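Local coordinates for transglutaminase-like domain-containing protein (Streptococcus suis, PDB 4XZ7) that probably acts as a transglutaminase and serves as an antiphagocytic virulence factor, this chain being the part that carries the transglutaminase-like domain, at residues M117-L130 and M156-Y170. Residues are numbered along the deposited sequence; the frame is centred on the assembly and turned at random.
Sequences MEPKRIHALFKIEL and MTIYSHGLTVDNKYY
An antiparallel strand pair in the mixed sheet of the N-terminal half joins 121-124 to 157-162, the segment axes 4.7 Å apart. Two hydrogen-bonded pairs, I122 with H161 and A124 with Y159, fix the register: I122 N to H161 O is 2.9 Å with an N-H...O angle of 170°, and Y159 N to A124 O is equally short. Between them lies the non-hydrogen-bonded pair H123-S160, where S160 OG and H123 ND1 share a short hydrogen bond of 2.5 Å in the imidazole plane, its donor undecided. D89 OD2 bonds NE2, so both ring nitrogens have a partner.

On the face carrying I122, A124, Y159 and H161, the chain folds back as 126-130 and packs against the Y159 and H161 rings. K127 CA sits over the centre of the Y159 ring, 3.6 Å from its centroid; T157 CG2 lies over the reverse side, offset toward the rim. A chi1 of 64° turns the H161 imidazole toward the returning chain, where L130 CG lies over one ring face, 3.6 Å from the centroid. H161 ND1 donates to G162 O in the ring plane, while NE2 bonds Y98 OH; these two bonds restrict ring rotation.

Past G162, T164 OG1 accepts from K120 N at 3.0 Å, and P119 CD makes a CH-pi contact with Y170. D166 and N167 bond the second subunit, so strand 157-167 runs from this local antiparallel beta ladder to the homodimer interface.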
ATOM      1  N   MET B 117      -1.898  -8.963 -13.313  1.00 49.60           N
ATOM      2  CA  MET B 117      -1.320  -7.872 -14.082  1.00 51.93           C
ATOM      3  C   MET B 117       0.112  -7.560 -13.636  1.00 51.07           C
ATOM      4  O   MET B 117       0.603  -6.442 -13.822  1.00 52.85           O
ATOM      5  CB  MET B 117      -2.205  -6.625 -13.988  1.00 46.77           C
ATOM      6  CG  MET B 117      -3.524  -6.782 -14.727  1.00 47.75           C
ATOM      7  SD  MET B 117      -4.583  -5.328 -14.613  1.00 54.87           S
ATOM      8  CE  MET B 117      -5.909  -5.799 -15.735  1.00 69.76           C
ATOM      9  N   GLU B 118       0.769  -8.555 -13.039  1.00 42.83           N
ATOM     10  CA  GLU B 118       2.223  -8.531 -12.875  1.00 41.76           C
ATOM     11  C   GLU B 118       2.831  -8.559 -14.272  1.00 37.09           C
ATOM     12  O   GLU B 118       2.202  -9.065 -15.196  1.00 38.85           O
ATOM     13  CB  GLU B 118       2.716  -9.719 -12.047  1.00 45.61           C
ATOM     14  CG  GLU B 118       2.666 -11.070 -12.777  1.00 53.21           C
ATOM     15  CD  GLU B 118       1.251 -11.613 -12.954  1.00 60.62           C
ATOM     16  OE1 GLU B 118       0.314 -11.066 -12.328  1.00 63.15           O
ATOM     17  OE2 GLU B 118       1.076 -12.587 -13.722  1.00 58.34           O
ATOM     18  N   PRO B 119       4.049  -8.022 -14.437  1.00 35.23           N
ATOM     19  CA  PRO B 119       4.653  -7.979 -15.778  1.00 35.37           C
ATOM     20  C   PRO B 119       4.557  -9.304 -16.565  1.00 33.10           C
ATOM     21  O   PRO B 119       4.924 -10.361 -16.064  1.00 33.99           O
ATOM     22  CB  PRO B 119       6.105  -7.605 -15.475  1.00 31.85           C
ATOM     23  CG  PRO B 119       5.969  -6.671 -14.273  1.00 31.13           C
ATOM     24  CD  PRO B 119       4.880  -7.325 -13.436  1.00 27.92           C
ATOM     25  N   LYS B 120       4.001  -9.239 -17.771  1.00 23.93           N
ATOM     26  CA  LYS B 120       4.010 -10.384 -18.676  1.00 20.57           C
ATOM     27  C   LYS B 120       5.288 -10.414 -19.519  1.00 19.68           C
ATOM     28  O   LYS B 120       5.927  -9.377 -19.760  1.00 19.44           O
ATOM     29  CB  LYS B 120       2.781 -10.355 -19.587  1.00 24.23           C
ATOM     30  CG  LYS B 120       1.465 -10.326 -18.824  1.00 32.66           C
ATOM     31  CD  LYS B 120       1.485 -11.338 -17.673  1.00 45.10           C
ATOM     32  CE  LYS B 120       0.357 -11.106 -16.667  1.00 47.34           C
ATOM     33  NZ  LYS B 120      -0.990 -11.328 -17.262  1.00 48.69           N
ATOM     34  N   ARG B 121       5.653 -11.606 -19.978  1.00 24.28           N
ATOM     35  CA  ARG B 121       6.821 -11.761 -20.837  1.00 20.52           C
ATOM     36  C   ARG B 121       6.433 -12.392 -22.177  1.00 21.56           C
ATOM     37  O   ARG B 121       5.374 -13.006 -22.305  1.00 20.45           O
ATOM     38  CB  ARG B 121       7.905 -12.592 -20.119  1.00 20.59           C
ATOM     39  CG  ARG B 121       8.469 -11.885 -18.904  1.00 16.90           C
ATOM     40  CD  ARG B 121       9.405 -12.732 -18.042  1.00 17.80           C
ATOM     41  NE  ARG B 121       9.459 -12.188 -16.677  1.00 20.93           N
ATOM     42  CZ  ARG B 121      10.550 -11.674 -16.130  1.00 30.46           C
ATOM     43  NH1 ARG B 121      11.688 -11.654 -16.812  1.00 43.75           N
ATOM     44  NH2 ARG B 121      10.510 -11.192 -14.903  1.00 36.56           N
ATOM     45  N   ILE B 122       7.279 -12.202 -23.185  1.00 15.38           N
ATOM     46  CA  ILE B 122       7.108 -12.882 -24.465  1.00 16.38           C
ATOM     47  C   ILE B 122       8.360 -13.725 -24.678  1.00 17.89           C
ATOM     48  O   ILE B 122       9.462 -13.330 -24.254  1.00 15.26           O
ATOM     49  CB  ILE B 122       6.883 -11.874 -25.640  1.00 18.70           C
ATOM     50  CG1 ILE B 122       6.804 -12.581 -26.989  1.00 16.36           C
ATOM     51  CG2 ILE B 122       7.986 -10.814 -25.699  1.00 16.52           C
ATOM     52  CD1 ILE B 122       6.153 -11.719 -28.054  1.00 22.87           C
ATOM     53  N   HIS B 123       8.189 -14.891 -25.295  1.00 18.87           N
ATOM     54  CA  HIS B 123       9.288 -15.832 -25.481  1.00 22.81           C
ATOM     55  C   HIS B 123       9.333 -16.344 -26.916  1.00 27.38           C
ATOM     56  O   HIS B 123       8.330 -16.334 -27.626  1.00 21.93           O
ATOM     57  CB  HIS B 123       9.164 -17.028 -24.528  1.00 20.10           C
ATOM     58  CG  HIS B 123       8.708 -16.668 -23.148  1.00 18.41           C
ATOM     59  ND1 HIS B 123       9.579 -16.306 -22.140  1.00 15.55           N
ATOM     60  CD2 HIS B 123       7.468 -16.636 -22.601  1.00 16.55           C
ATOM     61  CE1 HIS B 123       8.894 -16.059 -21.039  1.00 17.14           C
ATOM     62  NE2 HIS B 123       7.607 -16.248 -21.294  1.00 20.35           N
ATOM     63  N   ALA B 124      10.493 -16.812 -27.344  1.00 25.63           N
ATOM     64  CA  ALA B 124      10.609 -17.281 -28.714  1.00 24.83           C
ATOM     65  C   ALA B 124      11.818 -18.184 -28.859  1.00 24.91           C
ATOM     66  O   ALA B 124      12.801 -18.032 -28.129  1.00 20.08           O
ATOM     67  CB  ALA B 124      10.694 -16.100 -29.681  1.00 22.75           C
ATOM     68  N   LEU B 125      11.737 -19.133 -29.791  1.00 25.52           N
ATOM     69  CA  LEU B 125      12.860 -20.028 -30.064  1.00 30.55           C
ATOM     70  C   LEU B 125      13.905 -19.384 -30.969  1.00 29.46           C
ATOM     71  O   LEU B 125      14.955 -19.973 -31.246  1.00 25.28           O
ATOM     72  CB  LEU B 125      12.362 -21.333 -30.687  1.00 31.12           C
ATOM     73  CG  LEU B 125      11.527 -22.186 -29.728  1.00 35.22           C
ATOM     74  CD1 LEU B 125      10.904 -23.344 -30.482  1.00 42.13           C
ATOM     75  CD2 LEU B 125      12.350 -22.682 -28.550  1.00 27.81           C
ATOM     76  N   PHE B 126      13.613 -18.177 -31.434  1.00 34.24           N
ATOM     77  CA  PHE B 126      14.596 -17.383 -32.164  1.00 23.43           C
ATOM     78  C   PHE B 126      14.961 -16.196 -31.292  1.00 23.78           C
ATOM     79  O   PHE B 126      14.235 -15.853 -30.365  1.00 26.55           O
ATOM     80  CB  PHE B 126      14.056 -16.933 -33.525  1.00 23.68           C
ATOM     81  CG  PHE B 126      12.717 -16.258 -33.449  1.00 24.57           C
ATOM     82  CD1 PHE B 126      12.625 -14.888 -33.235  1.00 24.42           C
ATOM     83  CD2 PHE B 126      11.555 -16.985 -33.586  1.00 25.30           C
ATOM     84  CE1 PHE B 126      11.392 -14.268 -33.154  1.00 25.00           C
ATOM     85  CE2 PHE B 126      10.326 -16.369 -33.507  1.00 30.71           C
ATOM     86  CZ  PHE B 126      10.243 -15.012 -33.287  1.00 30.09           C
ATOM     87  N   LYS B 127      16.081 -15.565 -31.596  1.00 20.49           N
ATOM     88  CA  LYS B 127      16.622 -14.530 -30.729  1.00 25.52           C
ATOM     89  C   LYS B 127      15.738 -13.306 -30.715  1.00 29.16           C
ATOM     90  O   LYS B 127      15.458 -12.705 -31.756  1.00 26.43           O
ATOM     91  CB  LYS B 127      18.025 -14.135 -31.161  1.00 20.77           C
ATOM     92  CG  LYS B 127      18.620 -13.042 -30.303  1.00 17.54           C
ATOM     93  CD  LYS B 127      20.124 -12.936 -30.527  1.00 23.20           C
ATOM     94  CE  LYS B 127      20.710 -11.827 -29.672  1.00 20.65           C
ATOM     95  NZ  LYS B 127      22.153 -11.659 -29.937  1.00 30.69           N
ATOM     96  N   ILE B 128      15.291 -12.950 -29.521  1.00 21.37           N
ATOM     97  CA  ILE B 128      14.565 -11.716 -29.321  1.00 17.87           C
ATOM     98  C   ILE B 128      15.145 -11.049 -28.096  1.00 21.46           C
ATOM     99  O   ILE B 128      15.509 -11.728 -27.121  1.00 18.07           O
ATOM    100  CB  ILE B 128      13.052 -11.945 -29.132  1.00 16.24           C
ATOM    101  CG1 ILE B 128      12.799 -12.924 -27.988  1.00 16.00           C
ATOM    102  CG2 ILE B 128      12.451 -12.473 -30.422  1.00 22.17           C
ATOM    103  CD1 ILE B 128      11.355 -12.984 -27.472  1.00 18.36           C
ATOM    104  N   GLU B 129      15.250  -9.726 -28.160  1.00 15.64           N
ATOM    105  CA  GLU B 129      15.609  -8.922 -26.995  1.00 24.13           C
ATOM    106  C   GLU B 129      15.088  -7.497 -27.158  1.00 23.02           C
ATOM    107  O   GLU B 129      14.740  -7.069 -28.261  1.00 20.66           O
ATOM    108  CB  GLU B 129      17.122  -8.921 -26.778  1.00 26.50           C
ATOM    109  CG  GLU B 129      17.947  -8.842 -28.045  1.00 40.93           C
ATOM    110  CD  GLU B 129      19.406  -8.509 -27.774  1.00 47.59           C
ATOM    111  OE1 GLU B 129      19.840  -7.429 -28.229  1.00 55.48           O
ATOM    112  OE2 GLU B 129      20.114  -9.313 -27.111  1.00 40.37           O
ATOM    113  N   LEU B 130      15.009  -6.768 -26.054  1.00 18.10           N
ATOM    114  CA  LEU B 130      14.795  -5.320 -26.124  1.00 21.07           C
ATOM    115  C   LEU B 130      16.111  -4.637 -25.772  1.00 18.34           C
ATOM    116  O   LEU B 130      16.655  -4.870 -24.682  1.00 19.12           O
ATOM    117  CB  LEU B 130      13.676  -4.877 -25.177  1.00 19.48           C
ATOM    118  CG  LEU B 130      12.312  -5.501 -25.463  1.00 24.30           C
ATOM    119  CD1 LEU B 130      11.294  -5.072 -24.412  1.00 22.35           C
ATOM    120  CD2 LEU B 130      11.839  -5.134 -26.869  1.00 20.62           C
ATOM    121  N   MET B 156      18.118 -26.569 -28.250  1.00 26.52           N
ATOM    122  CA  MET B 156      17.593 -25.268 -28.633  1.00 20.37           C
ATOM    123  C   MET B 156      17.746 -24.232 -27.512  1.00 23.39           C
ATOM    124  O   MET B 156      18.117 -24.570 -26.396  1.00 19.57           O
ATOM    125  CB  MET B 156      16.122 -25.397 -29.043  1.00 20.43           C
ATOM    126  CG  MET B 156      15.184 -25.622 -27.886  1.00 30.03           C
ATOM    127  SD  MET B 156      13.607 -26.329 -28.425  1.00 30.18           S
ATOM    128  CE  MET B 156      14.113 -27.988 -28.837  1.00 25.66           C
ATOM    129  N   THR B 157      17.457 -22.971 -27.838  1.00 19.09           N
ATOM    130  CA  THR B 157      17.562 -21.852 -26.907  1.00 18.87           C
ATOM    131  C   THR B 157      16.253 -21.080 -26.880  1.00 19.60           C
ATOM    132  O   THR B 157      15.687 -20.784 -27.932  1.00 18.95           O
ATOM    133  CB  THR B 157      18.704 -20.905 -27.307  1.00 18.23           C
ATOM    134  OG1 THR B 157      19.927 -21.649 -27.386  1.00 18.80           O
ATOM    135  CG2 THR B 157      18.857 -19.779 -26.313  1.00 17.59           C
ATOM    136  N   ILE B 158      15.767 -20.773 -25.682  1.00 21.50           N
ATOM    137  CA  ILE B 158      14.532 -20.013 -25.524  1.00 21.33           C
ATOM    138  C   ILE B 158      14.868 -18.627 -25.019  1.00 19.64           C
ATOM    139  O   ILE B 158      15.526 -18.496 -23.995  1.00 20.10           O
ATOM    140  CB  ILE B 158      13.556 -20.689 -24.538  1.00 21.80           C
ATOM    141  CG1 ILE B 158      13.159 -22.078 -25.044  1.00 30.45           C
ATOM    142  CG2 ILE B 158      12.310 -19.847 -24.376  1.00 23.40           C
ATOM    143  CD1 ILE B 158      12.301 -22.872 -24.062  1.00 30.04           C
ATOM    144  N   TYR B 159      14.418 -17.606 -25.746  1.00 16.43           N
ATOM    145  CA  TYR B 159      14.724 -16.211 -25.429  1.00 21.04           C
ATOM    146  C   TYR B 159      13.486 -15.542 -24.888  1.00 19.11           C
ATOM    147  O   TYR B 159      12.384 -15.873 -25.303  1.00 18.71           O
ATOM    148  CB  TYR B 159      15.205 -15.444 -26.674  1.00 18.59           C
ATOM    149  CG  TYR B 159      16.451 -16.029 -27.321  1.00 20.03           C
ATOM    150  CD1 TYR B 159      17.705 -15.519 -27.030  1.00 19.30           C
ATOM    151  CD2 TYR B 159      16.360 -17.094 -28.230  1.00 19.39           C
ATOM    152  CE1 TYR B 159      18.831 -16.034 -27.615  1.00 18.23           C
ATOM    153  CE2 TYR B 159      17.477 -17.612 -28.824  1.00 17.41           C
ATOM    154  CZ  TYR B 159      18.710 -17.088 -28.513  1.00 25.28           C
ATOM    155  OH  TYR B 159      19.835 -17.619 -29.098  1.00 24.18           O
ATOM    156  N   SER B 160      13.671 -14.562 -24.013  1.00 19.16           N
ATOM    157  CA  SER B 160      12.562 -13.986 -23.244  1.00 23.04           C
ATOM    158  C   SER B 160      12.790 -12.514 -22.996  1.00 23.23           C
ATOM    159  O   SER B 160      13.923 -12.101 -22.774  1.00 18.17           O
ATOM    160  CB  SER B 160      12.424 -14.687 -21.879  1.00 14.79           C
ATOM    161  OG  SER B 160      12.097 -16.059 -22.007  1.00 19.51           O
ATOM    162  N   HIS B 161      11.725 -11.723 -22.991  1.00 16.22           N
ATOM    163  CA  HIS B 161      11.847 -10.365 -22.449  1.00 14.51           C
ATOM    164  C   HIS B 161      10.457  -9.817 -22.152  1.00 14.09           C
ATOM    165  O   HIS B 161       9.456 -10.430 -22.506  1.00 16.28           O
ATOM    166  CB  HIS B 161      12.629  -9.432 -23.398  1.00 14.21           C
ATOM    167  CG  HIS B 161      11.959  -9.194 -24.727  1.00 14.59           C
ATOM    168  ND1 HIS B 161      10.746  -8.551 -24.845  1.00 14.67           N
ATOM    169  CD2 HIS B 161      12.355  -9.478 -25.993  1.00 16.72           C
ATOM    170  CE1 HIS B 161      10.407  -8.470 -26.123  1.00 23.68           C
ATOM    171  NE2 HIS B 161      11.360  -9.035 -26.842  1.00 16.74           N
ATOM    172  N   GLY B 162      10.408  -8.668 -21.488  1.00 19.56           N
ATOM    173  CA  GLY B 162       9.152  -8.060 -21.112  1.00 17.53           C
ATOM    174  C   GLY B 162       8.228  -7.869 -22.289  1.00 19.66           C
ATOM    175  O   GLY B 162       8.673  -7.526 -23.385  1.00 15.49           O
ATOM    176  N   LEU B 163       6.945  -8.129 -22.062  1.00 15.97           N
ATOM    177  CA  LEU B 163       5.918  -7.849 -23.047  1.00 22.18           C
ATOM    178  C   LEU B 163       5.125  -6.615 -22.621  1.00 22.01           C
ATOM    179  O   LEU B 163       4.929  -5.711 -23.417  1.00 26.51           O
ATOM    180  CB  LEU B 163       4.974  -9.044 -23.234  1.00 23.47           C
ATOM    181  CG  LEU B 163       3.830  -8.834 -24.233  1.00 27.68           C
ATOM    182  CD1 LEU B 163       4.356  -8.332 -25.580  1.00 24.60           C
ATOM    183  CD2 LEU B 163       3.055 -10.117 -24.431  1.00 23.83           C
ATOM    184  N   THR B 164       4.677  -6.579 -21.366  1.00 21.30           N
ATOM    185  CA  THR B 164       3.941  -5.414 -20.876  1.00 24.79           C
ATOM    186  C   THR B 164       4.887  -4.367 -20.296  1.00 22.18           C
ATOM    187  O   THR B 164       5.944  -4.694 -19.741  1.00 15.63           O
ATOM    188  CB  THR B 164       2.920  -5.780 -19.785  1.00 23.12           C
ATOM    189  OG1 THR B 164       3.617  -6.417 -18.720  1.00 17.27           O
ATOM    190  CG2 THR B 164       1.835  -6.734 -20.328  1.00 27.65           C
ATOM    191  N   VAL B 165       4.494  -3.109 -20.433  1.00 17.30           N
ATOM    192  CA  VAL B 165       5.203  -2.014 -19.803  1.00 20.14           C
ATOM    193  C   VAL B 165       4.344  -1.489 -18.655  1.00 18.03           C
ATOM    194  O   VAL B 165       3.114  -1.605 -18.680  1.00 14.54           O
ATOM    195  CB  VAL B 165       5.535  -0.885 -20.819  1.00 20.97           C
ATOM    196  CG1 VAL B 165       6.362  -1.444 -21.957  1.00 14.64           C
ATOM    197  CG2 VAL B 165       4.280  -0.257 -21.361  1.00 17.10           C
ATOM    198  N   ASP B 166       5.000  -0.953 -17.636  1.00 21.00           N
ATOM    199  CA  ASP B 166       4.299  -0.431 -16.476  1.00 15.44           C
ATOM    200  C   ASP B 166       5.200   0.609 -15.841  1.00 20.58           C
ATOM    201  O   ASP B 166       6.365   0.765 -16.236  1.00 15.10           O
ATOM    202  CB  ASP B 166       3.978  -1.548 -15.474  1.00 19.30           C
ATOM    203  CG  ASP B 166       2.793  -1.219 -14.568  1.00 24.71           C
ATOM    204  OD1 ASP B 166       2.350  -0.050 -14.530  1.00 20.67           O
ATOM    205  OD2 ASP B 166       2.312  -2.146 -13.884  1.00 25.10           O
ATOM    206  N   ASN B 167       4.637   1.339 -14.887  1.00 14.72           N
ATOM    207  CA  ASN B 167       5.397   2.132 -13.927  1.00 13.46           C
ATOM    208  C   ASN B 167       6.680   1.413 -13.562  1.00 15.98           C
ATOM    209  O   ASN B 167       6.637   0.240 -13.196  1.00 13.23           O
ATOM    210  CB  ASN B 167       4.490   2.357 -12.695  1.00 15.94           C
ATOM    211  CG  ASN B 167       5.036   3.358 -11.733  1.00 17.83           C
ATOM    212  OD1 ASN B 167       6.216   3.338 -11.413  1.00 14.83           O
ATOM    213  ND2 ASN B 167       4.160   4.233 -11.223  1.00 13.92           N
ATOM    214  N   LYS B 168       7.835   2.068 -13.679  1.00 12.96           N
ATOM    215  CA  LYS B 168       9.073   1.341 -13.448  1.00 12.66           C
ATOM    216  C   LYS B 168       9.242   0.965 -11.961  1.00 15.77           C
ATOM    217  O   LYS B 168      10.044   0.097 -11.619  1.00 14.70           O
ATOM    218  CB  LYS B 168      10.276   2.154 -13.947  1.00 19.44           C
ATOM    219  CG  LYS B 168      10.711   3.308 -13.044  1.00 13.74           C
ATOM    220  CD  LYS B 168      11.887   4.092 -13.668  1.00 15.66           C
ATOM    221  CE  LYS B 168      12.467   5.092 -12.681  1.00 14.65           C
ATOM    222  NZ  LYS B 168      13.637   5.833 -13.205  1.00 15.12           N
ATOM    223  N   TYR B 169       8.475   1.598 -11.075  1.00 12.48           N
ATOM    224  CA  TYR B 169       8.576   1.248  -9.663  1.00 14.18           C
ATOM    225  C   TYR B 169       7.580   0.175  -9.222  1.00 14.74           C
ATOM    226  O   TYR B 169       7.288   0.061  -8.032  1.00 21.08           O
ATOM    227  CB  TYR B 169       8.408   2.489  -8.790  1.00 13.48           C
ATOM    228  CG  TYR B 169       9.531   3.492  -8.963  1.00 14.35           C
ATOM    229  CD1 TYR B 169      10.815   3.213  -8.517  1.00 16.10           C
ATOM    230  CD2 TYR B 169       9.307   4.715  -9.586  1.00 14.81           C
ATOM    231  CE1 TYR B 169      11.858   4.134  -8.685  1.00 13.05           C
ATOM    232  CE2 TYR B 169      10.337   5.637  -9.756  1.00 13.43           C
ATOM    233  CZ  TYR B 169      11.592   5.353  -9.302  1.00 18.19           C
ATOM    234  OH  TYR B 169      12.576   6.289  -9.470  1.00 16.87           O
ATOM    235  N   TYR B 170       7.101  -0.639 -10.162  1.00 14.64           N
ATOM    236  CA  TYR B 170       6.104  -1.694  -9.869  1.00 12.50           C
ATOM    237  C   TYR B 170       6.459  -2.589  -8.676  1.00 21.73           C
ATOM    238  O   TYR B 170       5.606  -2.898  -7.828  1.00 15.36           O
ATOM    239  CB  TYR B 170       5.902  -2.571 -11.103  1.00 22.28           C
ATOM    240  CG  TYR B 170       4.963  -3.728 -10.857  1.00 21.50           C
ATOM    241  CD1 TYR B 170       5.428  -4.952 -10.389  1.00 23.39           C
ATOM    242  CD2 TYR B 170       3.613  -3.593 -11.094  1.00 20.02           C
ATOM    243  CE1 TYR B 170       4.543  -6.001 -10.133  1.00 17.00           C
ATOM    244  CE2 TYR B 170       2.733  -4.635 -10.861  1.00 24.93           C
ATOM    245  CZ  TYR B 170       3.203  -5.832 -10.383  1.00 24.45           C
ATOM    246  OH  TYR B 170       2.315  -6.859 -10.168  1.00 30.35           O
TER
HETATM  247  O   HOH W   1       2.784  -4.653 -14.527  1.00 16.79           O
HETATM  248  O   HOH W   2       7.243  -6.876 -18.533  1.00 25.05           O
HETATM  249  O   HOH W   3      17.195 -21.977 -30.528  1.00 33.82           O
HETATM  250  O   HOH W   4      16.347 -11.990 -24.575  1.00 23.12           O